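Local coordinates for protein VP5 (Halorubrum pleomorphic virus 6, PDB 6QGL) that probably serves as the envelope protein through which this prokaryotic virus fuses its membrane with that of its haloarchaeal host, at residues A[153-158]-A[196-201]; A[468-473]-A[480-485]. One frame throughout, in Å; residues are numbered along the deposited sequence.

Contact 1: A[153-158]-A[196-201]; sequences DPRFGN and NAAYSV
The methyl group of Ala198 lies over one face of the Arg155 guanidinium, displaced toward its rim, with CB 3.5 Å from NH2. Alanine suits the place, since a lone methyl lets the flat cation come down close to the backbone. Asp153 holds that cation side-on: Arg155 NE bonds to Asp153 OD1 at 2.8 Å and NH2 to OD2 at 3.2 Å, one nitrogen for each oxygen. A bend at chi3 (-87°) turns the arginine chain back to reach a carboxylate only two residues earlier.

Across the contact Asp153 OD2 stands 3.2 Å from Ala198 O, a meeting of two acceptors; Asn214 ND2, which also bonds OD2, and the guanidinium probably ease it. Water joins the two backbones, donating to Asp153 O (2.8 Å) and to Ala198 O (2.7 Å). Further out, Asn196 OD1 accepts from Ala198 N in an Asx turn that shapes the bend, while Ser200 OG is tied to Asn214 O.

The contact joins the loop between helix 145-148 and strand 166-174 to the loop leading from strand 180-189 into strand 201-204, at one end of a four-stranded antiparallel sheet.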
loop_
_atom_site.group_PDB
_atom_site.type_symbol
_atom_site.label_atom_id
_atom_site.label_comp_id
_atom_site.label_asym_id
_atom_site.label_seq_id
_atom_site.Cartn_x
_atom_site.Cartn_y
_atom_site.Cartn_z
ATOM N N ASP A 153 18.435 -22.244 4.801
ATOM C CA ASP A 153 19.628 -23.058 4.569
ATOM C C ASP A 153 19.990 -22.999 3.070
ATOM O O ASP A 153 19.722 -23.946 2.323
ATOM C CB ASP A 153 19.403 -24.496 5.063
ATOM C CG ASP A 153 20.621 -25.391 4.985
ATOM O OD1 ASP A 153 21.692 -24.904 4.568
ATOM O OD2 ASP A 153 20.505 -26.577 5.344
ATOM N N PRO A 154 20.603 -21.880 2.619
ATOM C CA PRO A 154 20.901 -21.728 1.187
ATOM C C PRO A 154 22.184 -22.421 0.717
ATOM O O PRO A 154 23.134 -21.766 0.277
ATOM C CB PRO A 154 20.938 -20.211 1.012
ATOM C CG PRO A 154 21.443 -19.708 2.318
ATOM C CD PRO A 154 20.972 -20.664 3.375
ATOM N N ARG A 155 22.193 -23.763 0.785
ATOM C CA ARG A 155 23.317 -24.605 0.369
ATOM C C ARG A 155 22.941 -25.294 -0.949
ATOM O O ARG A 155 22.122 -26.213 -0.950
ATOM C CB ARG A 155 23.660 -25.617 1.476
ATOM C CG ARG A 155 24.281 -24.971 2.708
ATOM C CD ARG A 155 24.891 -26.004 3.630
ATOM N NE ARG A 155 23.915 -26.556 4.571
ATOM C CZ ARG A 155 24.149 -27.587 5.377
ATOM N NH1 ARG A 155 25.323 -28.208 5.350
ATOM N NH2 ARG A 155 23.208 -28.014 6.206
ATOM N N PHE A 156 23.492 -24.807 -2.076
ATOM C CA PHE A 156 23.140 -25.305 -3.414
ATOM C C PHE A 156 24.206 -26.201 -4.065
ATOM O O PHE A 156 24.250 -26.326 -5.294
ATOM C CB PHE A 156 22.766 -24.126 -4.328
ATOM C CG PHE A 156 21.598 -23.315 -3.817
ATOM C CD1 PHE A 156 21.806 -22.163 -3.070
ATOM C CD2 PHE A 156 20.291 -23.723 -4.054
ATOM C CE1 PHE A 156 20.728 -21.423 -2.585
ATOM C CE2 PHE A 156 19.214 -22.983 -3.562
ATOM C CZ PHE A 156 19.439 -21.839 -2.833
ATOM N N GLY A 157 24.991 -26.864 -3.221
ATOM C CA GLY A 157 26.089 -27.743 -3.600
ATOM C C GLY A 157 25.755 -28.928 -4.483
ATOM O O GLY A 157 26.608 -29.345 -5.259
ATOM N N ASN A 158 24.536 -29.489 -4.362
ATOM C CA ASN A 158 24.081 -30.652 -5.137
ATOM C C ASN A 158 23.105 -30.282 -6.288
ATOM O O ASN A 158 22.598 -31.168 -6.982
ATOM C CB ASN A 158 23.490 -31.723 -4.200
ATOM C CG ASN A 158 23.227 -33.075 -4.826
ATOM O OD1 ASN A 158 24.099 -33.691 -5.444
ATOM N ND2 ASN A 158 22.011 -33.569 -4.672
ATOM N N ASN A 196 19.446 -36.330 3.539
ATOM C CA ASN A 196 20.543 -35.418 3.857
ATOM C C ASN A 196 20.093 -34.423 4.925
ATOM O O ASN A 196 18.928 -34.018 4.932
ATOM C CB ASN A 196 20.995 -34.675 2.596
ATOM C CG ASN A 196 22.388 -34.092 2.663
ATOM O OD1 ASN A 196 22.724 -33.287 3.540
ATOM N ND2 ASN A 196 23.226 -34.468 1.709
ATOM N N ALA A 197 21.017 -34.025 5.817
ATOM C CA ALA A 197 20.753 -33.063 6.893
ATOM C C ALA A 197 20.486 -31.660 6.335
ATOM O O ALA A 197 19.757 -30.879 6.950
ATOM C CB ALA A 197 21.931 -33.024 7.855
ATOM N N ALA A 198 21.082 -31.355 5.165
ATOM C CA ALA A 198 20.968 -30.083 4.456
ATOM C C ALA A 198 19.641 -29.929 3.710
ATOM O O ALA A 198 19.279 -28.796 3.384
ATOM C CB ALA A 198 22.131 -29.925 3.487
ATOM N N TYR A 199 18.923 -31.051 3.434
ATOM C CA TYR A 199 17.637 -31.066 2.720
ATOM C C TYR A 199 16.720 -29.946 3.189
ATOM O O TYR A 199 16.345 -29.899 4.361
ATOM C CB TYR A 199 16.937 -32.432 2.841
ATOM C CG TYR A 199 15.676 -32.577 2.010
ATOM C CD1 TYR A 199 15.738 -32.650 0.621
ATOM C CD2 TYR A 199 14.429 -32.712 2.613
ATOM C CE1 TYR A 199 14.587 -32.822 -0.148
ATOM C CE2 TYR A 199 13.271 -32.890 1.855
ATOM C CZ TYR A 199 13.355 -32.939 0.473
ATOM O OH TYR A 199 12.216 -33.104 -0.282
ATOM N N SER A 200 16.432 -29.008 2.279
ATOM C CA SER A 200 15.595 -27.844 2.536
ATOM C C SER A 200 14.614 -27.657 1.378
ATOM O O SER A 200 15.030 -27.459 0.232
ATOM C CB SER A 200 16.464 -26.604 2.728
ATOM O OG SER A 200 15.694 -25.457 3.042
ATOM N N VAL A 201 13.311 -27.763 1.682
ATOM C CA VAL A 201 12.227 -27.606 0.712
ATOM C C VAL A 201 11.065 -26.804 1.319
ATOM O O VAL A 201 10.703 -27.014 2.479
ATOM C CB VAL A 201 11.777 -28.955 0.066
ATOM C CG1 VAL A 201 11.215 -29.925 1.100
ATOM C CG2 VAL A 201 10.776 -28.742 -1.072
HETATM O O HOH W 1 20.068 -26.706 1.847
#

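Contact 2: A[468-473]-A[480-485]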
loop_
_atom_site.group_PDB
_atom_site.type_symbol
_atom_site.label_atom_id
_atom_site.label_comp_id
_atom_site.label_asym_id
_atom_site.label_seq_id
_atom_site.Cartn_x
_atom_site.Cartn_y
_atom_site.Cartn_z
ATOM N N SER A 468 -18.375 9.406 8.020
ATOM C CA SER A 468 -18.604 8.218 7.194
ATOM C C SER A 468 -20.103 7.894 7.149
ATOM O O SER A 468 -20.832 8.197 8.100
ATOM C CB SER A 468 -17.811 7.016 7.711
ATOM O OG SER A 468 -18.366 6.452 8.890
ATOM N N SER A 469 -20.552 7.271 6.045
ATOM C CA SER A 469 -21.937 6.843 5.836
ATOM C C SER A 469 -22.267 5.629 6.716
ATOM O O SER A 469 -21.357 4.989 7.252
ATOM C CB SER A 469 -22.174 6.515 4.364
ATOM O OG SER A 469 -21.942 7.643 3.535
ATOM N N GLU A 470 -23.571 5.327 6.872
ATOM C CA GLU A 470 -24.097 4.215 7.670
ATOM C C GLU A 470 -23.518 2.859 7.202
ATOM O O GLU A 470 -23.744 2.481 6.048
ATOM C CB GLU A 470 -25.638 4.207 7.601
ATOM C CG GLU A 470 -26.320 3.149 8.459
ATOM C CD GLU A 470 -27.745 2.780 8.077
ATOM O OE1 GLU A 470 -28.265 1.794 8.646
ATOM O OE2 GLU A 470 -28.341 3.464 7.213
ATOM N N PRO A 471 -22.759 2.129 8.068
ATOM C CA PRO A 471 -22.216 0.821 7.648
ATOM C C PRO A 471 -23.328 -0.168 7.336
ATOM O O PRO A 471 -24.329 -0.203 8.048
ATOM C CB PRO A 471 -21.396 0.355 8.861
ATOM C CG PRO A 471 -21.206 1.556 9.703
ATOM C CD PRO A 471 -22.396 2.431 9.466
ATOM N N GLN A 472 -23.156 -0.945 6.263
ATOM C CA GLN A 472 -24.123 -1.934 5.813
ATOM C C GLN A 472 -24.077 -3.214 6.635
ATOM O O GLN A 472 -23.003 -3.758 6.888
ATOM C CB GLN A 472 -23.928 -2.237 4.333
ATOM C CG GLN A 472 -25.231 -2.184 3.558
ATOM C CD GLN A 472 -25.155 -1.385 2.282
ATOM O OE1 GLN A 472 -26.175 -1.058 1.674
ATOM N NE2 GLN A 472 -23.956 -1.052 1.840
ATOM N N THR A 473 -25.254 -3.682 7.052
ATOM C CA THR A 473 -25.493 -4.892 7.837
ATOM C C THR A 473 -26.461 -5.813 7.084
ATOM O O THR A 473 -27.004 -5.440 6.041
ATOM C CB THR A 473 -26.032 -4.546 9.247
ATOM O OG1 THR A 473 -27.349 -4.005 9.154
ATOM C CG2 THR A 473 -25.118 -3.610 10.027
ATOM N N GLN A 480 -35.823 4.173 1.704
ATOM C CA GLN A 480 -35.273 5.014 0.639
ATOM C C GLN A 480 -34.357 6.092 1.209
ATOM O O GLN A 480 -33.407 6.487 0.538
ATOM C CB GLN A 480 -36.396 5.672 -0.178
ATOM C CG GLN A 480 -36.524 5.125 -1.600
ATOM C CD GLN A 480 -35.562 5.724 -2.610
ATOM O OE1 GLN A 480 -34.488 6.247 -2.284
ATOM N NE2 GLN A 480 -35.926 5.644 -3.879
ATOM N N ASP A 481 -34.647 6.562 2.443
ATOM C CA ASP A 481 -33.880 7.587 3.156
ATOM C C ASP A 481 -32.449 7.144 3.448
ATOM O O ASP A 481 -31.531 7.956 3.328
ATOM C CB ASP A 481 -34.591 8.005 4.452
ATOM C CG ASP A 481 -35.857 8.811 4.224
ATOM O OD1 ASP A 481 -35.762 9.915 3.643
ATOM O OD2 ASP A 481 -36.938 8.346 4.641
ATOM N N GLU A 482 -32.262 5.855 3.812
ATOM C CA GLU A 482 -30.954 5.245 4.085
ATOM C C GLU A 482 -30.102 5.275 2.813
ATOM O O GLU A 482 -28.913 5.601 2.871
ATOM C CB GLU A 482 -31.118 3.794 4.576
ATOM C CG GLU A 482 -31.628 3.667 6.000
ATOM C CD GLU A 482 -31.789 2.234 6.470
ATOM O OE1 GLU A 482 -32.935 1.733 6.475
ATOM O OE2 GLU A 482 -30.764 1.611 6.829
ATOM N N TRP A 483 -30.734 4.962 1.667
ATOM C CA TRP A 483 -30.130 4.946 0.340
ATOM C C TRP A 483 -29.852 6.352 -0.186
ATOM O O TRP A 483 -28.800 6.571 -0.788
ATOM C CB TRP A 483 -31.021 4.176 -0.638
ATOM C CG TRP A 483 -30.923 2.685 -0.511
ATOM C CD1 TRP A 483 -31.866 1.841 -0.002
ATOM C CD2 TRP A 483 -29.820 1.860 -0.914
ATOM N NE1 TRP A 483 -31.419 0.541 -0.060
ATOM C CE2 TRP A 483 -30.165 0.524 -0.615
ATOM C CE3 TRP A 483 -28.561 2.123 -1.488
ATOM C CZ2 TRP A 483 -29.298 -0.548 -0.871
ATOM C CZ3 TRP A 483 -27.708 1.062 -1.747
ATOM C CH2 TRP A 483 -28.075 -0.255 -1.436
ATOM N N ASP A 484 -30.793 7.299 0.032
ATOM C CA ASP A 484 -30.665 8.702 -0.381
ATOM C C ASP A 484 -29.490 9.359 0.342
ATOM O O ASP A 484 -28.728 10.096 -0.286
ATOM C CB ASP A 484 -31.967 9.484 -0.114
ATOM C CG ASP A 484 -33.101 9.245 -1.100
ATOM O OD1 ASP A 484 -32.838 8.693 -2.192
ATOM O OD2 ASP A 484 -34.248 9.632 -0.786
ATOM N N GLN A 485 -29.331 9.056 1.651
ATOM C CA GLN A 485 -28.241 9.552 2.492
ATOM C C GLN A 485 -26.895 9.015 2.018
ATOM O O GLN A 485 -25.923 9.761 2.036
ATOM C CB GLN A 485 -28.469 9.191 3.967
ATOM C CG GLN A 485 -29.363 10.183 4.709
ATOM C CD GLN A 485 -29.631 9.831 6.160
ATOM O OE1 GLN A 485 -30.465 10.459 6.821
ATOM N NE2 GLN A 485 -28.944 8.829 6.702
#
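Glu470 and Glu482 meet carboxylate to carboxylate, and they have the largest areas buried here. Glu482 OE2 lies 3.1 Å from both OE1 and OE2 of Glu470, with the two carboxylate planes only 24° apart. All three oxygens are acceptors if both groups are ionised, so closeness alone supplies no bond; the like charges would tend to raise the pKa of one acid if the closeness is real. Part of the cost is met by Tyr477 N, which donates to Glu482 OE2. Glu470 reaches across because its CG is anti to the backbone N (chi1 -176°) and the rest of the chain is extended. Its OE2 also rests 3.5 Å from Glu482 CG, so the aliphatic part of one acid packs against the head of the other.

The loop after strand 447-454 passes the contact, the chain turns over the six residues that follow, and the start of the C-terminal helix 480-496 comes back alongside it, with Glu482 and Trp483 on neighbouring positions of that helix.

Gln472 supplies the second meeting point. Its OE1 approaches the six-membered ring of Trp483 obliquely, 3.7 Å from CH2, and the amide and ring planes are inclined by 57°. Glutamine fits because it is long enough to touch the indole while its other amide atom, NE2, bonds to Thr81 OG1. Trp483, large and flat, reaches over to helix 73-92, where it packs on Ile85 and Ile88, and its NE1 donates to Tyr477 O.

How the contacts relate
Contact 1 and contact 2 lie on opposite sides of the chain's centre, their own centres 58 Å apart and their nearest atoms about 41 Å apart, so neither can touch the other directly. In sequence, contact 1 closes before contact 2 opens. Their spans differ too. The first brings together loops separated by 37 residues, many of them in strands, whereas the second closes over just six residues of loop. Contact 1 sits beside the four-stranded antiparallel sheet, while contact 2 lies where the start of the C-terminal helix 480-496 and the loop before it meet helix 73-92. Neither pair of segments is a known catalytic or binding site.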